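Local coordinates for protein Azi13 (Streptomyces sahachiroi, PDB 5HMC) that probably hydrolyses an aromatic acyl thioester as a hot-dog-fold thioesterase of the PaaI family, and binds 5-methylnaphthalene-1-carboxylic acid, at residues L18-E23 / C53-S58. Sequence-based numbering, arbitrary orientation.
Sequences LGLQFE and CAVVES. With 5NE (5-methylnaphthalene-1-carboxylic acid), chain B.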
ATOM      1  N   LEU A  18     -16.532  12.383 -12.659  1.00 51.64           N
ATOM      2  CA  LEU A  18     -15.335  11.798 -13.244  1.00 51.14           C
ATOM      3  C   LEU A  18     -15.503  11.532 -14.730  1.00 52.76           C
ATOM      4  O   LEU A  18     -14.506  11.446 -15.449  1.00 55.77           O
ATOM      5  CB  LEU A  18     -14.974  10.500 -12.526  1.00 39.26           C
ATOM      6  CG  LEU A  18     -14.458  10.682 -11.099  1.00 45.35           C
ATOM      7  CD1 LEU A  18     -14.216   9.333 -10.442  1.00 40.90           C
ATOM      8  CD2 LEU A  18     -13.196  11.545 -11.045  1.00 39.87           C
ATOM      9  N   GLY A  19     -16.737  11.406 -15.209  1.00 53.12           N
ATOM     10  CA  GLY A  19     -16.948  11.091 -16.604  1.00 50.26           C
ATOM     11  C   GLY A  19     -16.827   9.626 -16.942  1.00 52.91           C
ATOM     12  O   GLY A  19     -16.625   9.284 -18.111  1.00 50.17           O
ATOM     13  N   LEU A  20     -16.942   8.742 -15.957  1.00 42.91           N
ATOM     14  CA  LEU A  20     -16.842   7.323 -16.249  1.00 47.07           C
ATOM     15  C   LEU A  20     -18.087   6.857 -16.982  1.00 55.13           C
ATOM     16  O   LEU A  20     -19.201   7.295 -16.694  1.00 55.04           O
ATOM     17  CB  LEU A  20     -16.658   6.515 -14.969  1.00 43.74           C
ATOM     18  CG  LEU A  20     -15.324   6.686 -14.256  1.00 43.06           C
ATOM     19  CD1 LEU A  20     -15.331   5.919 -12.960  1.00 43.84           C
ATOM     20  CD2 LEU A  20     -14.207   6.184 -15.144  1.00 44.28           C
ATOM     21  N   GLN A  21     -17.893   5.970 -17.947  1.00 56.53           N
ATOM     22  CA  GLN A  21     -18.989   5.384 -18.702  1.00 53.25           C
ATOM     23  C   GLN A  21     -18.747   3.889 -18.710  1.00 51.10           C
ATOM     24  O   GLN A  21     -17.752   3.420 -19.273  1.00 53.64           O
ATOM     25  CB  GLN A  21     -19.057   5.957 -20.115  1.00 55.34           C
ATOM     26  CG  GLN A  21     -19.188   7.469 -20.110  1.00 56.01           C
ATOM     27  CD  GLN A  21     -19.756   8.016 -21.395  1.00 80.42           C
ATOM     28  OE1 GLN A  21     -19.016   8.313 -22.334  1.00 84.09           O
ATOM     29  NE2 GLN A  21     -21.080   8.160 -21.446  1.00 86.65           N
ATOM     30  N   PHE A  22     -19.640   3.149 -18.069  1.00 54.29           N
ATOM     31  CA  PHE A  22     -19.424   1.736 -17.823  1.00 53.07           C
ATOM     32  C   PHE A  22     -19.937   0.913 -18.990  1.00 57.53           C
ATOM     33  O   PHE A  22     -21.088   1.055 -19.406  1.00 61.07           O
ATOM     34  CB  PHE A  22     -20.105   1.312 -16.529  1.00 47.22           C
ATOM     35  CG  PHE A  22     -19.328   1.668 -15.307  1.00 46.00           C
ATOM     36  CD1 PHE A  22     -19.330   2.958 -14.826  1.00 42.99           C
ATOM     37  CD2 PHE A  22     -18.578   0.714 -14.649  1.00 44.72           C
ATOM     38  CE1 PHE A  22     -18.594   3.294 -13.705  1.00 46.09           C
ATOM     39  CE2 PHE A  22     -17.852   1.043 -13.523  1.00 44.66           C
ATOM     40  CZ  PHE A  22     -17.865   2.334 -13.048  1.00 40.52           C
ATOM     41  N   GLU A  23     -19.065   0.070 -19.525  1.00 55.20           N
ATOM     42  CA  GLU A  23     -19.473  -0.924 -20.499  1.00 60.54           C
ATOM     43  C   GLU A  23     -19.977  -2.189 -19.825  1.00 62.45           C
ATOM     44  O   GLU A  23     -20.782  -2.923 -20.411  1.00 62.27           O
ATOM     45  CB  GLU A  23     -18.294  -1.240 -21.435  1.00 52.57           C
ATOM     46  CG  GLU A  23     -18.494  -2.474 -22.318  1.00 71.51           C
ATOM     47  CD  GLU A  23     -17.223  -3.300 -22.480  1.00 79.58           C
ATOM     48  OE1 GLU A  23     -16.207  -2.725 -22.936  1.00 80.86           O
ATOM     49  OE2 GLU A  23     -17.240  -4.514 -22.146  1.00 75.12           O
ATOM     50  N   CYS A  53      -6.892   7.473  -8.536  1.00 36.71           N
ATOM     51  CA  CYS A  53      -7.363   6.757  -7.354  1.00 36.83           C
ATOM     52  C   CYS A  53      -8.886   6.686  -7.323  1.00 39.60           C
ATOM     53  O   CYS A  53      -9.460   5.632  -7.021  1.00 37.16           O
ATOM     54  CB  CYS A  53      -6.856   7.439  -6.089  1.00 35.89           C
ATOM     55  SG  CYS A  53      -5.077   7.721  -6.022  1.00 40.32           S
ATOM     56  N   ALA A  54      -9.553   7.806  -7.627  1.00 38.65           N
ATOM     57  CA  ALA A  54     -11.009   7.834  -7.624  1.00 39.80           C
ATOM     58  C   ALA A  54     -11.586   6.945  -8.721  1.00 42.70           C
ATOM     59  O   ALA A  54     -12.615   6.293  -8.519  1.00 39.09           O
ATOM     60  CB  ALA A  54     -11.504   9.270  -7.771  1.00 35.00           C
ATOM     61  N   VAL A  55     -10.945   6.901  -9.891  1.00 37.68           N
ATOM     62  CA  VAL A  55     -11.407   5.984 -10.929  1.00 39.15           C
ATOM     63  C   VAL A  55     -11.237   4.541 -10.472  1.00 38.06           C
ATOM     64  O   VAL A  55     -12.134   3.705 -10.643  1.00 37.72           O
ATOM     65  CB  VAL A  55     -10.660   6.245 -12.252  1.00 41.96           C
ATOM     66  CG1 VAL A  55     -10.795   5.048 -13.184  1.00 36.89           C
ATOM     67  CG2 VAL A  55     -11.200   7.490 -12.918  1.00 41.62           C
ATOM     68  N   VAL A  56     -10.075   4.224  -9.898  1.00 39.45           N
ATOM     69  CA  VAL A  56      -9.845   2.882  -9.367  1.00 36.17           C
ATOM     70  C   VAL A  56     -10.895   2.542  -8.314  1.00 39.14           C
ATOM     71  O   VAL A  56     -11.445   1.436  -8.294  1.00 37.64           O
ATOM     72  CB  VAL A  56      -8.415   2.781  -8.794  1.00 35.62           C
ATOM     73  CG1 VAL A  56      -8.267   1.544  -7.925  1.00 37.72           C
ATOM     74  CG2 VAL A  56      -7.386   2.739  -9.907  1.00 35.29           C
ATOM     75  N   GLU A  57     -11.176   3.480  -7.414  1.00 38.33           N
ATOM     76  CA  GLU A  57     -12.182   3.225  -6.390  1.00 42.12           C
ATOM     77  C   GLU A  57     -13.548   2.980  -7.022  1.00 44.62           C
ATOM     78  O   GLU A  57     -14.294   2.081  -6.599  1.00 39.39           O
ATOM     79  CB  GLU A  57     -12.241   4.407  -5.420  1.00 36.57           C
ATOM     80  CG  GLU A  57     -13.160   4.181  -4.230  1.00 44.36           C
ATOM     81  CD  GLU A  57     -12.434   3.538  -3.072  1.00 45.65           C
ATOM     82  OE1 GLU A  57     -11.178   3.540  -3.102  1.00 47.42           O
ATOM     83  OE2 GLU A  57     -13.111   3.045  -2.140  1.00 51.05           O
ATOM     84  N   SER A  58     -13.883   3.762  -8.054  1.00 39.35           N
ATOM     85  CA  SER A  58     -15.214   3.688  -8.648  1.00 36.39           C
ATOM     86  C   SER A  58     -15.446   2.339  -9.319  1.00 39.76           C
ATOM     87  O   SER A  58     -16.494   1.702  -9.130  1.00 43.38           O
ATOM     88  CB  SER A  58     -15.391   4.822  -9.663  1.00 34.16           C
ATOM     89  OG  SER A  58     -15.218   6.098  -9.081  1.00 36.40           O
TER
HETATM   90  O1N 5NE B 300     -15.844   3.122  -2.205  1.00 53.69           O
HETATM   91  C1L 5NE B 300     -16.463   4.147  -2.567  1.00 48.64           C
HETATM   92  O1M 5NE B 300     -16.240   5.271  -2.084  1.00 45.18           O
HETATM   93  C1J 5NE B 300     -17.468   3.964  -3.657  1.00 50.19           C
HETATM   94  C1E 5NE B 300     -18.593   3.018  -3.498  1.00 45.16           C
HETATM   95  C1F 5NE B 300     -18.813   2.267  -2.346  1.00 49.35           C
HETATM   96  C1A 5NE B 300     -19.905   1.397  -2.277  1.00 47.44           C
HETATM   97  C1I 5NE B 300     -17.333   4.655  -4.860  1.00 51.44           C
HETATM   98  C1H 5NE B 300     -18.237   4.479  -5.912  1.00 50.45           C
HETATM   99  C1G 5NE B 300     -19.317   3.608  -5.814  1.00 51.02           C
HETATM  100  C1D 5NE B 300     -19.506   2.884  -4.648  1.00 47.86           C
HETATM  101  C1C 5NE B 300     -20.632   1.955  -4.538  1.00 53.13           C
HETATM  102  C1O 5NE B 300     -21.547   1.842  -5.728  1.00 57.15           C
HETATM  103  C1B 5NE B 300     -20.798   1.242  -3.346  1.00 52.29           C
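L18 and V55 mark the closest backbone approach, their CA atoms 7.4 Å apart, where the end of helix 13-18 turns through a Schellman motif at G19 into strand 21-26 and passes the central helix 49-68. L18 CD1 touches both the methyl of A54, 3.8 Å from its CB, and the hydroxyl of S58, 3.6 Å from its OG. L20 follows with both branches in use: CD1 presses on S58 CB at a tight 3.5 Å, while CD2 rests against the two methyls of V55, 4.0 Å from CG2. F22 reaches in more loosely, the edge of its ring at CZ facing S58 O. The S58 hydroxyl, beside its own backbone N (chi1 -59°), turns back to donate to A54 O at 2.7 Å from OG; S58 N bonds the same carbonyl from the opposite face. OG also pairs with H48 NE2 of the second subunit, so this polar atom is satisfied beneath a leucine cover. On the ligand side, E57 places CG anti to the backbone N and bends at chi2 (89°), bringing OE2 to 2.7 Å from O1N of the bound 5-methylnaphthalene-1-carboxylic acid, while OE1 is held by N79. An alanine here would take away the carboxyl and would probably leave N79 ND2 and the ligand O1N without this partner. One stretch of the hot-dog helix thus does two jobs: A54, V55 and S58 pack against the leucines, whereas E57 meets the aromatic acid, which S61 OG and G49 N of the second subunit hydrogen-bond.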